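Local coordinates for tail protein, 43 kDa (Neisseria meningitidis MC58, PDB 3D37) that is of unknown function but is probably a baseplate component of a Mu-like phage tail, at residues Asp180-Arg193 against Trp295-Glu307. Numbering follows the deposited sequence.
Sequences DYSSPPVATLCWSR and WQPGLRVHVIDDE
Leu189 and His302 sit at the centre of a parallel backbone ladder. Leu189 N donates to His302 O, and Leu189 O accepts from Ile304 N at 2.8 Å, with an N-H...O angle of 167°. Val186 N to Arg300 O, His302 N to Ala187 O and Trp191 N to Ile304 O continue it.

Side chains add hydrogen bonds. Arg300 NH1 donates to Ser183 O at 2.7 Å, in a bent bond. The carbonyl O of Tyr181 lies 3.6 Å above the guanidinium plane, over its centre. A bend at chi3 (71°) turns the guanidinium into this loop. Thr188 and His302 point the same way, and Thr188 OG1 hydrogen-bonds to His302 ND1 at the ring edge, 3.1 Å away, while NE2 is held by Asp311. Trp191 NE1 makes a weak 3.4 Å hydrogen bond to Glu307 OE2. Three waters bridge the loop to Gly298 O and Arg300 N.

Strand 300-305 also pairs antiparallel with strand 310-324, within the C-terminal domain of the phage-barrel clan. Strand 187-191, over a hundred residues away in sequence, adds to it in parallel on strand 300-305.

Among apolar contacts, Leu189 CD1 packs on Val301 CG1 at 3.7 Å and meets Trp295 CH2, which also touches Ala187 CB. On the opposite face of the strands, Cys190 CB lies against Ile304 CB; its sulfur forms a disulfide with Cys198. Separately, Val186 CG1 meets Leu299 CD2 at 3.5 Å, the two side chains crossing at about a right angle.

Of the charged groups, Arg193 NH1 forms a salt bridge with Glu307 OE2, and Arg300 NH2 pairs with Asp338. Lys80 of a neighbouring subunit pairs with Asp305 OD2 and makes a cation-pi contact with Trp191.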
loop_
_atom_site.group_PDB
_atom_site.type_symbol
_atom_site.label_atom_id
_atom_site.label_comp_id
_atom_site.label_asym_id
_atom_site.label_seq_id
_atom_site.Cartn_x
_atom_site.Cartn_y
_atom_site.Cartn_z
ATOM N N ASP A 180 -10.855 -32.671 -29.395
ATOM C CA ASP A 180 -10.135 -33.395 -30.406
ATOM C C ASP A 180 -8.634 -33.434 -30.147
ATOM O O ASP A 180 -7.940 -32.437 -30.370
ATOM C CB ASP A 180 -10.378 -32.767 -31.755
ATOM C CG ASP A 180 -9.821 -33.599 -32.888
ATOM O OD1 ASP A 180 -9.520 -34.803 -32.679
ATOM O OD2 ASP A 180 -9.698 -33.038 -34.003
ATOM N N TYR A 181 -8.149 -34.586 -29.695
ATOM C CA TYR A 181 -6.759 -34.789 -29.381
ATOM C C TYR A 181 -5.886 -35.211 -30.580
ATOM O O TYR A 181 -4.700 -35.502 -30.411
ATOM C CB TYR A 181 -6.658 -35.826 -28.239
ATOM C CG TYR A 181 -7.395 -35.376 -27.008
ATOM C CD1 TYR A 181 -6.906 -34.320 -26.255
ATOM C CD2 TYR A 181 -8.594 -35.985 -26.612
ATOM C CE1 TYR A 181 -7.599 -33.841 -25.142
ATOM C CE2 TYR A 181 -9.285 -35.548 -25.471
ATOM C CZ TYR A 181 -8.771 -34.452 -24.741
ATOM O OH TYR A 181 -9.418 -33.964 -23.631
ATOM N N SER A 182 -6.481 -35.279 -31.772
ATOM C CA SER A 182 -5.752 -35.512 -33.018
ATOM C C SER A 182 -5.118 -34.212 -33.505
ATOM O O SER A 182 -4.043 -34.234 -34.085
ATOM C CB SER A 182 -6.680 -36.142 -34.095
ATOM O OG SER A 182 -7.634 -35.221 -34.629
ATOM N N SER A 183 -5.754 -33.077 -33.214
ATOM C CA SER A 183 -5.225 -31.761 -33.577
ATOM C C SER A 183 -3.836 -31.506 -32.964
ATOM O O SER A 183 -3.689 -31.554 -31.741
ATOM C CB SER A 183 -6.197 -30.662 -33.129
ATOM O OG SER A 183 -7.472 -30.854 -33.741
ATOM N N PRO A 184 -2.813 -31.247 -33.816
ATOM C CA PRO A 184 -1.459 -30.988 -33.322
ATOM C C PRO A 184 -1.398 -29.766 -32.405
ATOM O O PRO A 184 -2.155 -28.816 -32.605
ATOM C CB PRO A 184 -0.649 -30.738 -34.610
ATOM C CG PRO A 184 -1.435 -31.409 -35.706
ATOM C CD PRO A 184 -2.869 -31.238 -35.299
ATOM N N PRO A 185 -0.514 -29.790 -31.400
ATOM C CA PRO A 185 -0.456 -28.618 -30.508
ATOM C C PRO A 185 -0.223 -27.348 -31.318
ATOM O O PRO A 185 0.476 -27.402 -32.307
ATOM C CB PRO A 185 0.737 -28.926 -29.601
ATOM C CG PRO A 185 0.896 -30.429 -29.671
ATOM C CD PRO A 185 0.463 -30.833 -31.031
ATOM N N VAL A 186 -0.762 -26.207 -30.890
ATOM C CA VAL A 186 -0.707 -25.005 -31.718
ATOM C C VAL A 186 0.483 -24.174 -31.420
ATOM O O VAL A 186 0.772 -23.248 -32.174
ATOM C CB VAL A 186 -1.944 -24.091 -31.572
ATOM C CG1 VAL A 186 -3.149 -24.824 -32.120
ATOM C CG2 VAL A 186 -2.079 -23.623 -30.128
ATOM N N ALA A 187 1.151 -24.488 -30.313
ATOM C CA ALA A 187 2.216 -23.678 -29.783
ATOM C C ALA A 187 3.028 -24.519 -28.803
ATOM O O ALA A 187 2.521 -25.494 -28.248
ATOM C CB ALA A 187 1.643 -22.448 -29.077
ATOM N N THR A 188 4.296 -24.142 -28.664
ATOM C CA THR A 188 5.190 -24.595 -27.637
ATOM C C THR A 188 5.580 -23.404 -26.786
ATOM O O THR A 188 6.157 -22.408 -27.266
ATOM C CB THR A 188 6.441 -25.230 -28.197
ATOM O OG1 THR A 188 6.065 -26.419 -28.894
ATOM C CG2 THR A 188 7.405 -25.573 -27.075
ATOM N N LEU A 189 5.223 -23.488 -25.509
ATOM C CA LEU A 189 5.568 -22.448 -24.559
ATOM C C LEU A 189 6.634 -23.000 -23.627
ATOM O O LEU A 189 6.613 -24.164 -23.267
ATOM C CB LEU A 189 4.359 -22.040 -23.783
ATOM C CG LEU A 189 3.184 -21.467 -24.572
ATOM C CD1 LEU A 189 2.046 -21.241 -23.608
ATOM C CD2 LEU A 189 3.530 -20.178 -25.304
ATOM N N CYS A 190 7.579 -22.164 -23.247
ATOM C CA CYS A 190 8.648 -22.606 -22.367
ATOM C C CYS A 190 8.993 -21.555 -21.327
ATOM O O CYS A 190 8.734 -20.355 -21.490
ATOM C CB CYS A 190 9.898 -23.084 -23.162
ATOM S SG CYS A 190 10.852 -21.820 -24.089
ATOM N N TRP A 191 9.502 -22.063 -20.211
ATOM C CA TRP A 191 9.905 -21.270 -19.065
ATOM C C TRP A 191 11.404 -21.323 -18.954
ATOM O O TRP A 191 11.986 -22.405 -18.965
ATOM C CB TRP A 191 9.340 -21.830 -17.764
ATOM C CG TRP A 191 9.978 -21.202 -16.603
ATOM C CD1 TRP A 191 11.119 -21.606 -15.973
ATOM C CD2 TRP A 191 9.573 -19.989 -15.969
ATOM N NE1 TRP A 191 11.446 -20.718 -14.982
ATOM C CE2 TRP A 191 10.505 -19.722 -14.948
ATOM C CE3 TRP A 191 8.532 -19.095 -16.178
ATOM C CZ2 TRP A 191 10.395 -18.612 -14.116
ATOM C CZ3 TRP A 191 8.402 -18.005 -15.345
ATOM C CH2 TRP A 191 9.331 -17.761 -14.334
ATOM N N SER A 192 12.030 -20.159 -18.824
ATOM C CA SER A 192 13.459 -20.092 -18.532
ATOM C C SER A 192 13.876 -18.759 -17.891
ATOM O O SER A 192 13.482 -17.689 -18.346
ATOM C CB SER A 192 14.271 -20.344 -19.801
ATOM O OG SER A 192 15.651 -20.299 -19.499
ATOM N N ARG A 193 14.691 -18.834 -16.841
ATOM C CA ARG A 193 15.263 -17.635 -16.216
ATOM C C ARG A 193 16.491 -17.110 -16.940
ATOM O O ARG A 193 17.021 -16.060 -16.578
ATOM C CB ARG A 193 15.622 -17.926 -14.766
ATOM C CG ARG A 193 14.422 -17.882 -13.840
ATOM C CD ARG A 193 14.616 -18.867 -12.693
ATOM N NE ARG A 193 15.828 -18.574 -11.952
ATOM C CZ ARG A 193 16.481 -19.407 -11.141
ATOM N NH1 ARG A 193 16.082 -20.658 -10.942
ATOM N NH2 ARG A 193 17.566 -18.973 -10.525
ATOM N N TRP A 295 -5.660 -17.359 -28.510
ATOM C CA TRP A 295 -5.820 -18.401 -27.502
ATOM C C TRP A 295 -7.322 -18.621 -27.286
ATOM O O TRP A 295 -8.084 -17.676 -27.182
ATOM C CB TRP A 295 -5.137 -18.014 -26.178
ATOM C CG TRP A 295 -3.690 -17.791 -26.254
ATOM C CD1 TRP A 295 -3.053 -16.601 -26.145
ATOM C CD2 TRP A 295 -2.665 -18.774 -26.397
ATOM N NE1 TRP A 295 -1.720 -16.769 -26.206
ATOM C CE2 TRP A 295 -1.444 -18.088 -26.406
ATOM C CE3 TRP A 295 -2.662 -20.157 -26.580
ATOM C CZ2 TRP A 295 -0.227 -18.744 -26.544
ATOM C CZ3 TRP A 295 -1.473 -20.787 -26.734
ATOM C CH2 TRP A 295 -0.278 -20.105 -26.692
ATOM N N GLN A 296 -7.714 -19.875 -27.235
ATOM C CA GLN A 296 -9.113 -20.274 -27.189
ATOM C C GLN A 296 -9.178 -21.664 -26.615
ATOM O O GLN A 296 -8.386 -22.550 -27.016
ATOM C CB GLN A 296 -9.667 -20.304 -28.622
ATOM C CG GLN A 296 -11.173 -20.527 -28.735
ATOM C CD GLN A 296 -11.980 -19.346 -28.204
ATOM O OE1 GLN A 296 -13.108 -19.549 -27.733
ATOM N NE2 GLN A 296 -11.439 -18.126 -28.294
ATOM N N PRO A 297 -10.157 -21.918 -25.715
ATOM C CA PRO A 297 -10.262 -23.315 -25.198
ATOM C C PRO A 297 -10.400 -24.329 -26.311
ATOM O O PRO A 297 -11.080 -24.025 -27.281
ATOM C CB PRO A 297 -11.519 -23.249 -24.315
ATOM C CG PRO A 297 -11.562 -21.805 -23.873
ATOM C CD PRO A 297 -11.161 -21.044 -25.094
ATOM N N GLY A 298 -9.805 -25.542 -26.159
ATOM C CA GLY A 298 -9.867 -26.563 -27.204
ATOM C C GLY A 298 -8.562 -26.758 -27.933
ATOM O O GLY A 298 -8.349 -27.804 -28.548
ATOM N N LEU A 299 -7.674 -25.779 -27.818
ATOM C CA LEU A 299 -6.278 -25.901 -28.255
ATOM C C LEU A 299 -5.431 -26.789 -27.330
ATOM O O LEU A 299 -5.719 -26.940 -26.133
ATOM C CB LEU A 299 -5.626 -24.526 -28.380
ATOM C CG LEU A 299 -6.328 -23.543 -29.298
ATOM C CD1 LEU A 299 -5.671 -22.225 -29.259
ATOM C CD2 LEU A 299 -6.361 -24.164 -30.767
ATOM N N ARG A 300 -4.417 -27.418 -27.912
ATOM C CA ARG A 300 -3.427 -28.179 -27.145
ATOM C C ARG A 300 -2.123 -27.417 -27.230
ATOM O O ARG A 300 -1.842 -26.794 -28.251
ATOM C CB ARG A 300 -3.320 -29.605 -27.644
ATOM C CG ARG A 300 -4.604 -30.374 -27.354
ATOM C CD ARG A 300 -4.716 -31.620 -28.120
ATOM N NE ARG A 300 -3.799 -32.685 -27.712
ATOM C CZ ARG A 300 -2.789 -33.145 -28.435
ATOM N NH1 ARG A 300 -2.505 -32.630 -29.628
ATOM N NH2 ARG A 300 -2.041 -34.134 -27.960
ATOM N N VAL A 301 -1.385 -27.390 -26.113
ATOM C CA VAL A 301 -0.213 -26.581 -25.944
ATOM C C VAL A 301 0.926 -27.458 -25.401
ATOM O O VAL A 301 0.776 -28.172 -24.380
ATOM C CB VAL A 301 -0.469 -25.341 -24.990
ATOM C CG1 VAL A 301 0.766 -24.462 -24.958
ATOM C CG2 VAL A 301 -1.691 -24.526 -25.436
ATOM N N HIS A 302 2.035 -27.474 -26.135
ATOM C CA HIS A 302 3.228 -28.145 -25.674
ATOM C C HIS A 302 3.954 -27.224 -24.703
ATOM O O HIS A 302 4.250 -26.052 -25.017
ATOM C CB HIS A 302 4.108 -28.520 -26.882
ATOM C CG HIS A 302 5.381 -29.201 -26.517
ATOM N ND1 HIS A 302 6.532 -29.061 -27.256
ATOM C CD2 HIS A 302 5.684 -30.047 -25.506
ATOM C CE1 HIS A 302 7.483 -29.813 -26.732
ATOM N NE2 HIS A 302 6.993 -30.422 -25.669
ATOM N N VAL A 303 4.192 -27.704 -23.491
ATOM C CA VAL A 303 4.883 -26.895 -22.464
ATOM C C VAL A 303 6.218 -27.503 -22.073
ATOM O O VAL A 303 6.292 -28.706 -21.793
ATOM C CB VAL A 303 4.000 -26.716 -21.179
ATOM C CG1 VAL A 303 4.740 -25.899 -20.071
ATOM C CG2 VAL A 303 2.660 -26.055 -21.532
ATOM N N ILE A 304 7.265 -26.661 -22.062
ATOM C CA ILE A 304 8.595 -27.059 -21.576
ATOM C C ILE A 304 9.066 -26.186 -20.404
ATOM O O ILE A 304 9.110 -24.950 -20.470
ATOM C CB ILE A 304 9.674 -27.119 -22.704
ATOM C CG1 ILE A 304 9.193 -27.996 -23.852
ATOM C CG2 ILE A 304 11.051 -27.663 -22.162
ATOM C CD1 ILE A 304 9.990 -27.745 -25.145
ATOM N N ASP A 305 9.392 -26.847 -19.310
ATOM C CA ASP A 305 10.047 -26.186 -18.188
ATOM C C ASP A 305 11.174 -27.108 -17.754
ATOM O O ASP A 305 10.944 -28.062 -17.027
ATOM C CB ASP A 305 9.046 -25.968 -17.055
ATOM C CG ASP A 305 9.621 -25.199 -15.901
ATOM O OD1 ASP A 305 10.867 -25.120 -15.779
ATOM O OD2 ASP A 305 8.812 -24.604 -15.137
ATOM N N ASP A 306 12.379 -26.829 -18.235
ATOM C CA ASP A 306 13.566 -27.615 -17.850
ATOM C C ASP A 306 13.836 -27.598 -16.346
ATOM O O ASP A 306 14.134 -28.636 -15.773
ATOM C CB ASP A 306 14.806 -27.152 -18.624
ATOM C CG ASP A 306 14.830 -27.669 -20.084
ATOM O OD1 ASP A 306 13.945 -28.422 -20.497
ATOM O OD2 ASP A 306 15.769 -27.313 -20.823
ATOM N N GLU A 307 13.717 -26.437 -15.706
ATOM C CA GLU A 307 13.863 -26.333 -14.231
ATOM C C GLU A 307 13.009 -27.369 -13.511
ATOM O O GLU A 307 13.494 -28.081 -12.646
ATOM C CB GLU A 307 13.457 -24.948 -13.707
ATOM C CG GLU A 307 14.514 -23.929 -13.776
ATOM C CD GLU A 307 14.020 -22.494 -13.457
ATOM O OE1 GLU A 307 13.070 -22.310 -12.651
ATOM O OE2 GLU A 307 14.600 -21.554 -14.057
HETATM O O HOH W 1 -6.853 -29.566 -29.921
HETATM O O HOH W 2 -10.446 -29.738 -29.044
HETATM O O HOH W 3 -4.473 -27.863 -30.735
HETATM O O HOH W 4 12.682 -24.745 -20.186
HETATM O O HOH W 5 14.242 -23.753 -17.522
#